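Glucoamylase (Thermoanaerobacterium thermosaccharolyticum, PDB 1LF6) hydrolyses terminal alpha-1,4-linked glucose units from the non-reducing ends of glucan chains, probably releasing beta-D-glucose, and probably also cleaves isomaltose. Local coordinates at residues E625-E636 and S648-Y659. Numbering follows the deposited sequence.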
# COMPACT_ATOMS: atom_id res chain seq x y z
N GLU A 625 -11.26 -12.69 -2.71
CA GLU A 625 -10.88 -13.31 -1.44
C GLU A 625 -9.75 -14.32 -1.63
O GLU A 625 -8.82 -14.37 -0.83
CB GLU A 625 -12.10 -13.99 -0.80
CG GLU A 625 -13.12 -12.99 -0.29
CD GLU A 625 -14.43 -13.61 0.15
OE1 GLU A 625 -15.34 -12.85 0.54
OE2 GLU A 625 -14.56 -14.86 0.10
N LYS A 626 -9.83 -15.09 -2.71
CA LYS A 626 -8.80 -16.08 -3.00
C LYS A 626 -7.52 -15.42 -3.49
O LYS A 626 -6.43 -15.97 -3.32
CB LYS A 626 -9.32 -17.09 -4.03
CG LYS A 626 -10.61 -17.80 -3.61
CD LYS A 626 -11.15 -18.70 -4.70
CE LYS A 626 -12.57 -19.17 -4.41
NZ LYS A 626 -12.66 -19.85 -3.09
N PHE A 627 -7.63 -14.24 -4.09
CA PHE A 627 -6.46 -13.53 -4.58
C PHE A 627 -5.63 -12.99 -3.41
O PHE A 627 -4.42 -12.79 -3.53
CB PHE A 627 -6.87 -12.38 -5.50
CG PHE A 627 -7.20 -12.81 -6.90
CD1 PHE A 627 -8.26 -12.22 -7.59
CD2 PHE A 627 -6.46 -13.81 -7.54
CE1 PHE A 627 -8.57 -12.62 -8.90
CE2 PHE A 627 -6.77 -14.21 -8.84
CZ PHE A 627 -7.83 -13.62 -9.52
N ALA A 628 -6.29 -12.75 -2.28
CA ALA A 628 -5.61 -12.24 -1.11
C ALA A 628 -4.68 -13.33 -0.60
O ALA A 628 -4.94 -14.52 -0.79
CB ALA A 628 -6.63 -11.86 -0.02
N ASN A 629 -3.57 -12.94 0.04
CA ASN A 629 -2.64 -13.92 0.56
C ASN A 629 -3.07 -14.41 1.95
O ASN A 629 -4.17 -14.11 2.42
CB ASN A 629 -1.21 -13.37 0.63
CG ASN A 629 -1.06 -12.18 1.56
OD1 ASN A 629 -1.84 -12.00 2.50
ND2 ASN A 629 -0.03 -11.37 1.32
N GLU A 630 -2.18 -15.17 2.59
CA GLU A 630 -2.43 -15.73 3.90
C GLU A 630 -2.71 -14.66 4.95
O GLU A 630 -3.48 -14.89 5.88
CB GLU A 630 -1.23 -16.58 4.32
CG GLU A 630 -1.40 -17.30 5.64
CD GLU A 630 -0.32 -18.33 5.84
OE1 GLU A 630 -0.58 -19.53 5.60
OE2 GLU A 630 0.80 -17.93 6.23
N GLY A 631 -2.10 -13.49 4.78
CA GLY A 631 -2.33 -12.40 5.72
C GLY A 631 -3.56 -11.56 5.40
O GLY A 631 -3.82 -10.55 6.06
N GLY A 632 -4.31 -11.98 4.39
CA GLY A 632 -5.50 -11.24 3.99
C GLY A 632 -5.14 -9.99 3.20
O GLY A 632 -5.96 -9.09 3.05
N ILE A 633 -3.92 -9.94 2.69
CA ILE A 633 -3.45 -8.79 1.93
C ILE A 633 -3.56 -9.02 0.43
O ILE A 633 -3.15 -10.06 -0.09
CB ILE A 633 -2.00 -8.43 2.34
CG1 ILE A 633 -2.03 -7.82 3.75
CG2 ILE A 633 -1.35 -7.49 1.31
CD1 ILE A 633 -0.67 -7.49 4.33
N ILE A 634 -4.16 -8.05 -0.25
CA ILE A 634 -4.36 -8.11 -1.69
C ILE A 634 -3.29 -7.28 -2.38
O ILE A 634 -3.08 -6.11 -2.06
CB ILE A 634 -5.76 -7.57 -2.10
CG1 ILE A 634 -6.86 -8.33 -1.34
CG2 ILE A 634 -5.95 -7.71 -3.61
CD1 ILE A 634 -8.27 -7.78 -1.59
N SER A 635 -2.61 -7.89 -3.34
CA SER A 635 -1.57 -7.20 -4.08
C SER A 635 -2.16 -6.47 -5.27
O SER A 635 -3.32 -6.66 -5.63
CB SER A 635 -0.52 -8.20 -4.58
OG SER A 635 -1.05 -9.04 -5.59
N GLU A 636 -1.35 -5.61 -5.88
CA GLU A 636 -1.76 -4.86 -7.05
C GLU A 636 -1.92 -5.82 -8.23
O GLU A 636 -2.85 -5.68 -9.03
CB GLU A 636 -0.68 -3.83 -7.36
CG GLU A 636 -0.86 -3.09 -8.68
CD GLU A 636 0.31 -2.18 -8.97
OE1 GLU A 636 0.31 -1.03 -8.48
OE2 GLU A 636 1.24 -2.63 -9.68
N SER A 648 4.58 -7.14 -7.07
CA SER A 648 4.00 -5.82 -7.20
C SER A 648 3.64 -5.29 -5.81
O SER A 648 3.74 -6.02 -4.81
CB SER A 648 2.75 -5.88 -8.07
OG SER A 648 1.82 -6.81 -7.52
N ALA A 649 3.23 -4.03 -5.75
CA ALA A 649 2.86 -3.42 -4.49
C ALA A 649 1.78 -4.22 -3.76
O ALA A 649 0.90 -4.83 -4.39
CB ALA A 649 2.37 -1.99 -4.74
N SER A 650 1.88 -4.23 -2.44
CA SER A 650 0.90 -4.90 -1.58
C SER A 650 1.19 -4.45 -0.15
O SER A 650 2.34 -4.36 0.27
CB SER A 650 1.01 -6.41 -1.68
OG SER A 650 2.02 -6.89 -0.82
N PRO A 651 0.13 -4.13 0.61
CA PRO A 651 -1.26 -4.14 0.16
C PRO A 651 -1.59 -2.96 -0.76
O PRO A 651 -1.12 -1.85 -0.52
CB PRO A 651 -2.05 -4.07 1.47
CG PRO A 651 -1.13 -3.32 2.39
CD PRO A 651 0.22 -3.93 2.07
N LEU A 652 -2.37 -3.20 -1.82
CA LEU A 652 -2.78 -2.11 -2.70
C LEU A 652 -4.06 -1.60 -2.07
O LEU A 652 -5.11 -2.24 -2.18
CB LEU A 652 -3.04 -2.59 -4.14
CG LEU A 652 -3.39 -1.48 -5.14
CD1 LEU A 652 -2.19 -0.56 -5.31
CD2 LEU A 652 -3.77 -2.07 -6.48
N ASN A 653 -3.97 -0.46 -1.40
CA ASN A 653 -5.11 0.11 -0.70
C ASN A 653 -6.37 0.28 -1.53
O ASN A 653 -7.48 0.03 -1.05
CB ASN A 653 -4.70 1.43 -0.05
CG ASN A 653 -3.66 1.23 1.05
OD1 ASN A 653 -3.58 0.15 1.64
ND2 ASN A 653 -2.88 2.26 1.34
N TRP A 654 -6.21 0.68 -2.79
CA TRP A 654 -7.35 0.85 -3.68
C TRP A 654 -8.06 -0.49 -3.90
O TRP A 654 -9.30 -0.54 -3.96
CB TRP A 654 -6.84 1.44 -5.01
CG TRP A 654 -7.88 1.72 -6.05
CD1 TRP A 654 -9.23 1.57 -5.94
CD2 TRP A 654 -7.63 2.16 -7.39
NE1 TRP A 654 -9.84 1.88 -7.13
CE2 TRP A 654 -8.88 2.24 -8.04
CE3 TRP A 654 -6.47 2.48 -8.10
CZ2 TRP A 654 -9.00 2.64 -9.37
CZ3 TRP A 654 -6.58 2.88 -9.42
CH2 TRP A 654 -7.84 2.96 -10.04
N ALA A 655 -7.29 -1.57 -3.99
CA ALA A 655 -7.88 -2.89 -4.20
C ALA A 655 -8.67 -3.35 -2.96
O ALA A 655 -9.72 -3.98 -3.08
CB ALA A 655 -6.80 -3.90 -4.53
N HIS A 656 -8.16 -3.04 -1.78
CA HIS A 656 -8.85 -3.40 -0.55
C HIS A 656 -10.13 -2.58 -0.43
O HIS A 656 -11.15 -3.07 0.05
CB HIS A 656 -7.94 -3.19 0.66
CG HIS A 656 -7.01 -4.33 0.90
ND1 HIS A 656 -7.43 -5.53 1.45
CD2 HIS A 656 -5.70 -4.50 0.59
CE1 HIS A 656 -6.42 -6.38 1.46
NE2 HIS A 656 -5.36 -5.79 0.94
N ALA A 657 -10.06 -1.33 -0.88
CA ALA A 657 -11.22 -0.45 -0.84
C ALA A 657 -12.26 -1.00 -1.81
O ALA A 657 -13.45 -1.02 -1.51
CB ALA A 657 -10.81 0.97 -1.24
N GLU A 658 -11.79 -1.46 -2.97
CA GLU A 658 -12.69 -2.02 -3.97
C GLU A 658 -13.35 -3.28 -3.40
O GLU A 658 -14.53 -3.50 -3.61
CB GLU A 658 -11.92 -2.37 -5.25
CG GLU A 658 -12.81 -2.80 -6.42
CD GLU A 658 -13.67 -1.66 -6.97
OE1 GLU A 658 -13.48 -0.50 -6.54
OE2 GLU A 658 -14.52 -1.93 -7.84
N TYR A 659 -12.58 -4.11 -2.70
CA TYR A 659 -13.16 -5.33 -2.12
C TYR A 659 -14.25 -4.98 -1.12
O TYR A 659 -15.32 -5.59 -1.13
CB TYR A 659 -12.10 -6.20 -1.42
CG TYR A 659 -12.74 -7.34 -0.65
CD1 TYR A 659 -13.08 -7.20 0.70
CD2 TYR A 659 -13.12 -8.52 -1.30
CE1 TYR A 659 -13.78 -8.19 1.38
CE2 TYR A 659 -13.82 -9.52 -0.62
CZ TYR A 659 -14.15 -9.34 0.71
OH TYR A 659 -14.86 -10.31 1.38
O HOH W 1 3.50 -2.63 -8.17
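Two backbone hydrogen bonds join Ile634-Glu636 to Ala649-Leu652: Leu652 N donates to Ile634 O (3.0 Å, nearly straight), and Glu636 N to Ala649 O (2.8 Å). The accepting carbonyl of Ile634 also receives the CA-H of Pro651, which follows a cis peptide bond. Beside these two bonds, Ile633 CG2 presses on Pro651 CB at 3.5 Å, tighter than usual for two carbons. Ile634 covers one face of the His656 ring, its CB 3.9 Å from the centroid and 29° off the normal, while Gly632 O lies at the ring edge; the ring's ND1 is hydrogen-bonded to Ser301. Leu652 is the N-cap residue of helix 653-668, and its bond to Ile634 O ties the start of this (alpha/alpha) barrel helix to the loop leaving helix 618-627. Ser648 approaches Trp325, a probable substrate-binding residue, consistent with a place beside the active site. There Glu636, its CG anti to the backbone N (chi1 172°), crosses Leu652, whose CD2 packs on CA and CB of Glu636; OE1 hydrogen-bonds to Tyr337 OH, and a water links OE2 to Ala649 N. At the other end, Tyr659 OH donates to Glu625 OE1 on its anti side (2.7 Å), with carboxylate and ring planes 55° apart. A phenylalanine replacing Tyr659 would probably leave that carboxylate oxygen without its hydroxyl donor. Further in, Tyr659 CB meets Ile634 CD1 at 4.1 Å.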